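Local coordinates for protein probable oxidoreductase (Mycobacterium abscessus, PDB 4EYE) that is probably an oxidoreductase of the quinone oxidoreductase branch of the medium-chain dehydrogenase/reductase family, its exact substrate not established, at residues D54-G59 / L132-A137; G83-G88 / Y335-L340. One frame throughout, in Å; residues are numbered along the deposited sequence.

Contact 1: D54-G59 / L132-A137; sequences DVKAAG and LDDAEA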
loop_
_atom_site.group_PDB
_atom_site.type_symbol
_atom_site.label_atom_id
_atom_site.label_comp_id
_atom_site.label_asym_id
_atom_site.label_seq_id
_atom_site.Cartn_x
_atom_site.Cartn_y
_atom_site.Cartn_z
ATOM N N ASP A 54 -3.688 20.471 1.300
ATOM C CA ASP A 54 -5.062 20.328 0.884
ATOM C C ASP A 54 -5.244 18.967 0.200
ATOM O O ASP A 54 -4.716 18.711 -0.889
ATOM C CB ASP A 54 -5.515 21.457 -0.094
ATOM C CG ASP A 54 -5.675 22.797 0.603
ATOM O OD1 ASP A 54 -5.455 22.908 1.826
ATOM O OD2 ASP A 54 -6.002 23.790 -0.054
ATOM N N VAL A 55 -6.028 18.108 0.840
ATOM C CA VAL A 55 -6.125 16.703 0.427
ATOM C C VAL A 55 -7.026 16.629 -0.792
ATOM O O VAL A 55 -8.175 17.093 -0.728
ATOM C CB VAL A 55 -6.662 15.810 1.584
ATOM C CG1 VAL A 55 -6.855 14.357 1.150
ATOM C CG2 VAL A 55 -5.716 15.879 2.792
ATOM N N LYS A 56 -6.512 16.044 -1.879
ATOM C CA LYS A 56 -7.328 15.705 -3.048
ATOM C C LYS A 56 -7.682 14.238 -3.144
ATOM O O LYS A 56 -8.627 13.877 -3.799
ATOM C CB LYS A 56 -6.615 16.160 -4.353
ATOM C CG LYS A 56 -6.210 17.654 -4.309
ATOM C CD LYS A 56 -7.447 18.560 -4.387
ATOM C CE LYS A 56 -7.093 20.027 -4.114
ATOM N NZ LYS A 56 -8.333 20.824 -3.986
ATOM N N ALA A 57 -6.856 13.360 -2.567
ATOM C CA ALA A 57 -7.197 11.980 -2.502
ATOM C C ALA A 57 -6.581 11.403 -1.195
ATOM O O ALA A 57 -5.425 11.666 -0.893
ATOM C CB ALA A 57 -6.712 11.248 -3.769
ATOM N N ALA A 58 -7.370 10.679 -0.441
ATOM C CA ALA A 58 -6.917 9.978 0.783
ATOM C C ALA A 58 -6.974 8.493 0.539
ATOM O O ALA A 58 -8.034 7.943 0.216
ATOM C CB ALA A 58 -7.829 10.327 1.969
ATOM N N GLY A 59 -5.862 7.815 0.715
ATOM C CA GLY A 59 -5.862 6.381 0.528
ATOM C C GLY A 59 -6.593 5.648 1.629
ATOM O O GLY A 59 -6.545 6.054 2.789
ATOM N N LEU A 132 1.199 11.293 -12.853
ATOM C CA LEU A 132 0.098 10.707 -12.100
ATOM C C LEU A 132 -0.920 11.740 -11.687
ATOM O O LEU A 132 -0.586 12.899 -11.325
ATOM C CB LEU A 132 0.635 9.956 -10.836
ATOM C CG LEU A 132 1.641 8.821 -11.074
ATOM C CD1 LEU A 132 1.964 8.161 -9.727
ATOM C CD2 LEU A 132 1.152 7.803 -12.102
ATOM N N ASP A 133 -2.183 11.329 -11.649
ATOM C CA ASP A 133 -3.146 12.131 -10.941
ATOM C C ASP A 133 -3.054 11.870 -9.414
ATOM O O ASP A 133 -2.291 11.017 -8.989
ATOM C CB ASP A 133 -4.579 11.951 -11.504
ATOM C CG ASP A 133 -5.225 10.639 -11.132
ATOM O OD1 ASP A 133 -4.824 9.967 -10.147
ATOM O OD2 ASP A 133 -6.195 10.291 -11.814
ATOM N N ASP A 134 -3.800 12.632 -8.616
ATOM C CA ASP A 134 -3.703 12.550 -7.140
ATOM C C ASP A 134 -4.110 11.203 -6.547
ATOM O O ASP A 134 -3.514 10.750 -5.594
ATOM C CB ASP A 134 -4.455 13.717 -6.457
ATOM C CG ASP A 134 -3.800 15.036 -6.761
ATOM O OD1 ASP A 134 -2.599 15.082 -7.116
ATOM O OD2 ASP A 134 -4.455 16.058 -6.649
ATOM N N ALA A 135 -5.117 10.565 -7.114
ATOM C CA ALA A 135 -5.482 9.190 -6.693
ATOM C C ALA A 135 -4.362 8.166 -6.974
ATOM O O ALA A 135 -4.028 7.323 -6.144
ATOM C CB ALA A 135 -6.764 8.753 -7.364
ATOM N N GLU A 136 -3.814 8.218 -8.180
ATOM C CA GLU A 136 -2.706 7.338 -8.543
ATOM C C GLU A 136 -1.497 7.608 -7.667
ATOM O O GLU A 136 -0.815 6.660 -7.256
ATOM C CB GLU A 136 -2.361 7.502 -10.033
ATOM C CG GLU A 136 -3.457 7.012 -11.003
ATOM C CD GLU A 136 -3.184 7.484 -12.457
ATOM O OE1 GLU A 136 -2.574 8.552 -12.668
ATOM O OE2 GLU A 136 -3.523 6.708 -13.350
ATOM N N ALA A 137 -1.260 8.881 -7.353
ATOM C CA ALA A 137 -0.149 9.286 -6.492
ATOM C C ALA A 137 -0.352 8.776 -5.067
ATOM O O ALA A 137 0.543 8.160 -4.460
ATOM C CB ALA A 137 0.022 10.795 -6.470
#
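Ala57, on the strand 57-59, and Ala135, in the first turn of the helix 134-140, bring their CA atoms to 5.3 Å, the closest CA pair between 54-59 and 132-137, and no hydrogen bond crosses between them. The methyl carbon CB of Ala57 points at the helix start and rests 3.7 Å from Asp134 O and 3.8 Å from Ala135 N, so it covers the peptide group that joins those residues. Ala57 CB and Ala135 CB, 4.4 Å apart, add a small apolar touch. Lys56 and Asp134 run side by side in the same direction: Asp134 OD2 lies 3.2 Å from Lys56 CB, against the aliphatic root of the chain. The lysine bends at its second torsion (chi2 -70°) and carries NZ to 6.7 Å from Asp134 OD2, too far for a salt bridge; the carboxylate is instead paired through OD1 with Arg104. The helix start is fixed by a reciprocal pair: Glu136 N donates to Asp133 OD1 at 2.8 Å, nearly straight at 176°, and Asp133 N donates back to Glu136 OE1 at 3.0 Å. On the strand side Lys56, where the chain turns a corner, and Ala57 both face Ala87. The contact thus joins a classic beta bulge to a helix N-terminus closed by a capping box, probably in the GroES-like catalytic part of this medium-chain dehydrogenase/reductase fold.

Contact 2: G83-G88 / Y335-L340; sequences GIETAG and YGKMVL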
loop_
_atom_site.group_PDB
_atom_site.type_symbol
_atom_site.label_atom_id
_atom_site.label_comp_id
_atom_site.label_asym_id
_atom_site.label_seq_id
_atom_site.Cartn_x
_atom_site.Cartn_y
_atom_site.Cartn_z
ATOM N N GLY A 83 -6.492 7.579 8.642
ATOM C CA GLY A 83 -5.959 7.765 7.279
ATOM C C GLY A 83 -4.500 8.114 7.303
ATOM O O GLY A 83 -4.097 9.185 7.854
ATOM N N ILE A 84 -3.706 7.219 6.744
ATOM C CA ILE A 84 -2.276 7.358 6.756
ATOM C C ILE A 84 -1.743 8.053 5.516
ATOM O O ILE A 84 -0.698 8.665 5.585
ATOM C CB ILE A 84 -1.592 5.995 6.880
ATOM C CG1 ILE A 84 -1.848 5.383 8.272
ATOM C CG2 ILE A 84 -0.125 6.129 6.478
ATOM C CD1 ILE A 84 -1.151 4.009 8.466
ATOM N N GLU A 85 -2.421 7.934 4.403
ATOM C CA GLU A 85 -1.876 8.290 3.088
ATOM C C GLU A 85 -2.715 9.386 2.474
ATOM O O GLU A 85 -3.922 9.196 2.355
ATOM C CB GLU A 85 -2.068 7.117 2.114
ATOM C CG GLU A 85 -1.387 5.856 2.388
ATOM C CD GLU A 85 -1.860 4.785 1.428
ATOM O OE1 GLU A 85 -3.086 4.415 1.521
ATOM O OE2 GLU A 85 -1.025 4.332 0.621
ATOM N N THR A 86 -2.078 10.470 2.038
ATOM C CA THR A 86 -2.761 11.577 1.300
ATOM C C THR A 86 -1.943 12.074 0.134
ATOM O O THR A 86 -0.692 11.944 0.113
ATOM C CB THR A 86 -3.095 12.788 2.208
ATOM O OG1 THR A 86 -1.921 13.293 2.862
ATOM C CG2 THR A 86 -4.171 12.390 3.297
ATOM N N ALA A 87 -2.639 12.662 -0.838
ATOM C CA ALA A 87 -2.026 13.378 -1.897
ATOM C C ALA A 87 -2.882 14.611 -2.189
ATOM O O ALA A 87 -4.123 14.568 -2.110
ATOM C CB ALA A 87 -1.867 12.497 -3.143
ATOM N N GLY A 88 -2.216 15.721 -2.489
ATOM C CA GLY A 88 -2.916 16.959 -2.789
ATOM C C GLY A 88 -1.947 18.105 -3.090
ATOM O O GLY A 88 -0.940 17.882 -3.758
ATOM N N TYR A 335 -10.430 -4.011 -5.322
ATOM C CA TYR A 335 -9.297 -4.444 -6.112
ATOM C C TYR A 335 -8.368 -3.246 -6.275
ATOM O O TYR A 335 -8.800 -2.145 -6.533
ATOM C CB TYR A 335 -9.721 -4.976 -7.489
ATOM C CG TYR A 335 -10.744 -6.107 -7.517
ATOM C CD1 TYR A 335 -11.054 -6.857 -6.381
ATOM C CD2 TYR A 335 -11.420 -6.393 -8.686
ATOM C CE1 TYR A 335 -12.036 -7.862 -6.413
ATOM C CE2 TYR A 335 -12.383 -7.393 -8.752
ATOM C CZ TYR A 335 -12.685 -8.135 -7.613
ATOM O OH TYR A 335 -13.642 -9.122 -7.682
ATOM N N GLY A 336 -7.083 -3.464 -6.138
ATOM C CA GLY A 336 -6.113 -2.379 -6.302
ATOM C C GLY A 336 -6.316 -1.400 -5.140
ATOM O O GLY A 336 -6.357 -1.812 -3.969
ATOM N N LYS A 337 -6.468 -0.120 -5.459
ATOM C CA LYS A 337 -6.570 0.901 -4.448
ATOM C C LYS A 337 -7.939 1.613 -4.497
ATOM O O LYS A 337 -8.440 1.956 -5.555
ATOM C CB LYS A 337 -5.432 1.919 -4.639
ATOM C CG LYS A 337 -5.253 2.883 -3.462
ATOM C CD LYS A 337 -4.579 2.148 -2.286
ATOM C CE LYS A 337 -4.459 3.003 -1.053
ATOM N NZ LYS A 337 -3.737 2.270 0.031
ATOM N N MET A 338 -8.472 1.905 -3.321
ATOM C CA MET A 338 -9.605 2.790 -3.150
ATOM C C MET A 338 -9.108 4.107 -2.534
ATOM O O MET A 338 -8.292 4.084 -1.609
ATOM C CB MET A 338 -10.593 2.164 -2.179
ATOM C CG MET A 338 -11.634 3.091 -1.545
ATOM S SD MET A 338 -12.709 2.223 -0.327
ATOM C CE MET A 338 -13.989 1.525 -1.339
ATOM N N VAL A 339 -9.706 5.219 -2.966
ATOM C CA VAL A 339 -9.430 6.493 -2.351
ATOM C C VAL A 339 -10.724 7.208 -2.011
ATOM O O VAL A 339 -11.794 6.915 -2.575
ATOM C CB VAL A 339 -8.490 7.379 -3.221
ATOM C CG1 VAL A 339 -7.228 6.611 -3.665
ATOM C CG2 VAL A 339 -9.204 7.878 -4.468
ATOM N N LEU A 340 -10.602 8.133 -1.072
ATOM C CA LEU A 340 -11.635 9.041 -0.701
ATOM C C LEU A 340 -11.314 10.402 -1.254
ATOM O O LEU A 340 -10.156 10.860 -1.208
ATOM C CB LEU A 340 -11.739 9.131 0.845
ATOM C CG LEU A 340 -11.901 7.831 1.596
ATOM C CD1 LEU A 340 -12.072 8.050 3.132
ATOM C CD2 LEU A 340 -13.039 6.964 1.032
#
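Lys337 NZ donates to Glu85 OE1 at 2.7 Å, a salt bridge that is the single link between 83-88 and 335-340. The ammonium comes in on the syn lone pair of OE1, the side facing the other carboxylate oxygen, yet it stays 3.5 Å from OE2, which shows one-oxygen rather than bidentate pairing. Both charged ends have a second partner: OE2 of Glu85 accepts from Ala142 N and NZ of Lys337 also donates to Val60 O. Two separate bonds therefore hold the carboxylate, which should limit its rotation, and since both residues are buried each charge probably stabilises the other. The side chains approach from opposite directions. Glu85 is extended beyond CG (chi2 172°), whereas Lys337 sets CG anti to its backbone N (chi1 -168°) and then bends at chi2, 75°, before running straight to NZ. Its CE follows to the same oxygen, 3.2 Å from Glu85 OE1. Around the pair, the helix 134-140 packs against both side chains, with Val138 on Glu85 and Ala139 on Lys337, while Ile141 and Cys61 add contacts from loops. A bound 2-methyl-2,4-pentanediol, probably from the crystallisation liquor, lies about 6 Å from the Glu85 side chain. The arrangement is a buried salt bridge between the strands 85-92 and 337-341 of one mixed sheet, both flanking the strand 57-59.

In the fold
Contact 1 and contact 2 have centres 7 Å apart and share one curled mixed sheet, with their segments alternating along the chain. The strand 57-59 lies between the strands of contact 2: Gly59 pairs with Glu85 through the backbone, and Ala58 O meets Leu340 N at 2.9 Å, a probable hydrogen bond. Beside them Lys56 N meets Ala87 O at 2.8 Å, the probable bulge bond. The helix 134-140 serves both, since Val138 touches Ala57 as well as Glu85. Contact 1, partly buried with an exposed lysine at its margin, rests on the Ala57 methyl over a peptide group and on a carboxylate lying along the lysine's CB and CG, with no hydrogen bond across. Contact 2 is wholly buried and rests on one charged pair.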